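Peptide ABC transporter permease (Staphylococcus hominis, PDB 6EXS) probably imports peptides, including thioalcohol-conjugated dipeptides that are precursors of human underarm malodour, as a membrane transporter of the POT family. Local coordinates at residues I289-L294 with I366-G371. Sequence-based numbering, arbitrary orientation.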
loop_
_atom_site.group_PDB
_atom_site.type_symbol
_atom_site.label_atom_id
_atom_site.label_comp_id
_atom_site.label_asym_id
_atom_site.label_seq_id
_atom_site.Cartn_x
_atom_site.Cartn_y
_atom_site.Cartn_z
ATOM N N ILE A 289 -9.739 -14.411 10.853
ATOM C CA ILE A 289 -10.308 -13.240 11.543
ATOM C C ILE A 289 -9.292 -12.630 12.562
ATOM O O ILE A 289 -9.033 -11.433 12.428
ATOM C CB ILE A 289 -11.716 -13.529 12.156
ATOM C CG1 ILE A 289 -12.765 -13.715 11.041
ATOM C CG2 ILE A 289 -12.150 -12.430 13.134
ATOM C CD1 ILE A 289 -14.033 -14.504 11.433
ATOM N N PRO A 290 -8.662 -13.388 13.518
ATOM C CA PRO A 290 -7.676 -12.755 14.424
ATOM C C PRO A 290 -6.452 -12.222 13.682
ATOM O O PRO A 290 -5.947 -11.159 14.052
ATOM C CB PRO A 290 -7.296 -13.880 15.392
ATOM C CG PRO A 290 -8.379 -14.883 15.270
ATOM C CD PRO A 290 -8.822 -14.819 13.854
ATOM N N LEU A 291 -6.003 -12.942 12.613
ATOM C CA LEU A 291 -4.883 -12.535 11.749
ATOM C C LEU A 291 -5.229 -11.223 11.000
ATOM O O LEU A 291 -4.325 -10.427 10.727
ATOM C CB LEU A 291 -4.509 -13.647 10.743
ATOM C CG LEU A 291 -3.919 -14.943 11.310
ATOM C CD1 LEU A 291 -4.034 -16.071 10.310
ATOM C CD2 LEU A 291 -2.466 -14.779 11.682
ATOM N N PHE A 292 -6.539 -10.997 10.690
ATOM C CA PHE A 292 -7.027 -9.778 10.039
ATOM C C PHE A 292 -6.872 -8.569 10.989
ATOM O O PHE A 292 -6.392 -7.519 10.555
ATOM C CB PHE A 292 -8.488 -9.914 9.539
ATOM C CG PHE A 292 -8.938 -8.710 8.737
ATOM C CD1 PHE A 292 -9.462 -7.585 9.370
ATOM C CD2 PHE A 292 -8.782 -8.677 7.354
ATOM C CE1 PHE A 292 -9.802 -6.445 8.637
ATOM C CE2 PHE A 292 -9.125 -7.536 6.623
ATOM C CZ PHE A 292 -9.625 -6.426 7.270
ATOM N N ILE A 293 -7.281 -8.731 12.272
ATOM C CA ILE A 293 -7.166 -7.722 13.334
ATOM C C ILE A 293 -5.669 -7.408 13.551
ATOM O O ILE A 293 -5.292 -6.238 13.471
ATOM C CB ILE A 293 -7.889 -8.145 14.659
ATOM C CG1 ILE A 293 -9.319 -8.717 14.418
ATOM C CG2 ILE A 293 -7.907 -7.011 15.697
ATOM C CD1 ILE A 293 -10.399 -7.773 13.737
ATOM N N LEU A 294 -4.823 -8.448 13.758
ATOM C CA LEU A 294 -3.380 -8.288 13.946
ATOM C C LEU A 294 -2.732 -7.550 12.776
ATOM O O LEU A 294 -1.922 -6.639 13.010
ATOM C CB LEU A 294 -2.671 -9.634 14.206
ATOM C CG LEU A 294 -2.917 -10.331 15.566
ATOM C CD1 LEU A 294 -2.106 -11.606 15.671
ATOM C CD2 LEU A 294 -2.574 -9.438 16.744
ATOM N N ILE A 366 1.801 -16.540 15.590
ATOM C CA ILE A 366 2.940 -16.061 16.384
ATOM C C ILE A 366 3.709 -14.961 15.614
ATOM O O ILE A 366 4.000 -13.916 16.201
ATOM C CB ILE A 366 3.851 -17.221 16.896
ATOM C CG1 ILE A 366 3.057 -18.202 17.785
ATOM C CG2 ILE A 366 5.076 -16.693 17.664
ATOM C CD1 ILE A 366 3.680 -19.639 17.939
ATOM N N LYS A 367 3.990 -15.184 14.302
ATOM C CA LYS A 367 4.697 -14.243 13.415
ATOM C C LYS A 367 3.980 -12.895 13.326
ATOM O O LYS A 367 4.634 -11.856 13.434
ATOM C CB LYS A 367 4.890 -14.834 12.011
ATOM C CG LYS A 367 5.986 -15.883 11.912
ATOM C CD LYS A 367 6.211 -16.284 10.468
ATOM C CE LYS A 367 7.188 -17.414 10.307
ATOM N NZ LYS A 367 7.435 -17.701 8.875
ATOM N N PHE A 368 2.633 -12.924 13.159
ATOM C CA PHE A 368 1.758 -11.744 13.111
ATOM C C PHE A 368 1.759 -11.004 14.445
ATOM O O PHE A 368 1.817 -9.774 14.462
ATOM C CB PHE A 368 0.328 -12.151 12.744
ATOM C CG PHE A 368 -0.001 -12.002 11.281
ATOM C CD1 PHE A 368 0.631 -12.793 10.323
ATOM C CD2 PHE A 368 -0.972 -11.103 10.861
ATOM C CE1 PHE A 368 0.323 -12.655 8.967
ATOM C CE2 PHE A 368 -1.286 -10.972 9.509
ATOM C CZ PHE A 368 -0.639 -11.751 8.571
ATOM N N SER A 369 1.708 -11.760 15.556
ATOM C CA SER A 369 1.738 -11.234 16.914
ATOM C C SER A 369 3.064 -10.517 17.190
ATOM O O SER A 369 3.035 -9.407 17.722
ATOM C CB SER A 369 1.489 -12.348 17.925
ATOM O OG SER A 369 0.187 -12.889 17.761
ATOM N N ILE A 370 4.213 -11.118 16.766
ATOM C CA ILE A 370 5.559 -10.550 16.898
ATOM C C ILE A 370 5.633 -9.209 16.150
ATOM O O ILE A 370 6.131 -8.226 16.708
ATOM C CB ILE A 370 6.654 -11.545 16.425
ATOM C CG1 ILE A 370 6.759 -12.752 17.367
ATOM C CG2 ILE A 370 8.017 -10.855 16.283
ATOM C CD1 ILE A 370 7.365 -14.047 16.686
ATOM N N GLY A 371 5.112 -9.190 14.920
ATOM C CA GLY A 371 5.074 -8.012 14.060
ATOM C C GLY A 371 4.291 -6.853 14.637
ATOM O O GLY A 371 4.800 -5.729 14.671
#
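Phe368 reaches across from helix 364-389 and lays one face of its ring against Leu291 CD2, with its edge toward Leu294 CB, one turn further along helix 279-302. The two helices run nearly parallel here, at 20°, with axes 9.8 Å apart. The tight part of the contact is built round this ring. CD2 of Leu291 sits over one face, displaced from the ring centre, 3.7 Å from CG of Phe368. This is a CH-pi contact, with Leu291 CD2 4.0 Å from the ring centroid of Phe368 and 22° off the ring normal. The carbonyl oxygen Leu291 O also meets the ring, 3.3 Å from Phe368 CE2, a contact and not a hydrogen bond. CD1 of Leu294 packs 3.8 Å from CB of Phe368. At Leu294, CG stands beside the backbone N (chi1 -71°) and the chain is extended beyond it. That carries Leu294 CD1 to the second helix, 3.4 Å from Ser369 OG. The serine hydroxyl hydrogen-bonds to Ala365 O one turn back. Helix 396-418 adds Leu413 and Thr416 beside Phe368, while Thr475 of helix 460-479 touches both Leu294 and Ser369. The looser side is partly exposed: Ile293 points away from helix 364-389, and Ile370 packs on Cys412 instead. Both helices belong to the transporter's membrane-spanning MFS fold. No hydrogen bond spans the two segments. One turn after Phe368, Thr372 OG1 is placed to hydrogen-bond to Leu294 O and Phe368 O, which compete for its single proton, a polar link between the helices. The chemistry within the two segments therefore implies cohesion by apolar side-chain packing, with the hydroxyl of Ser369 satisfied within its own helix.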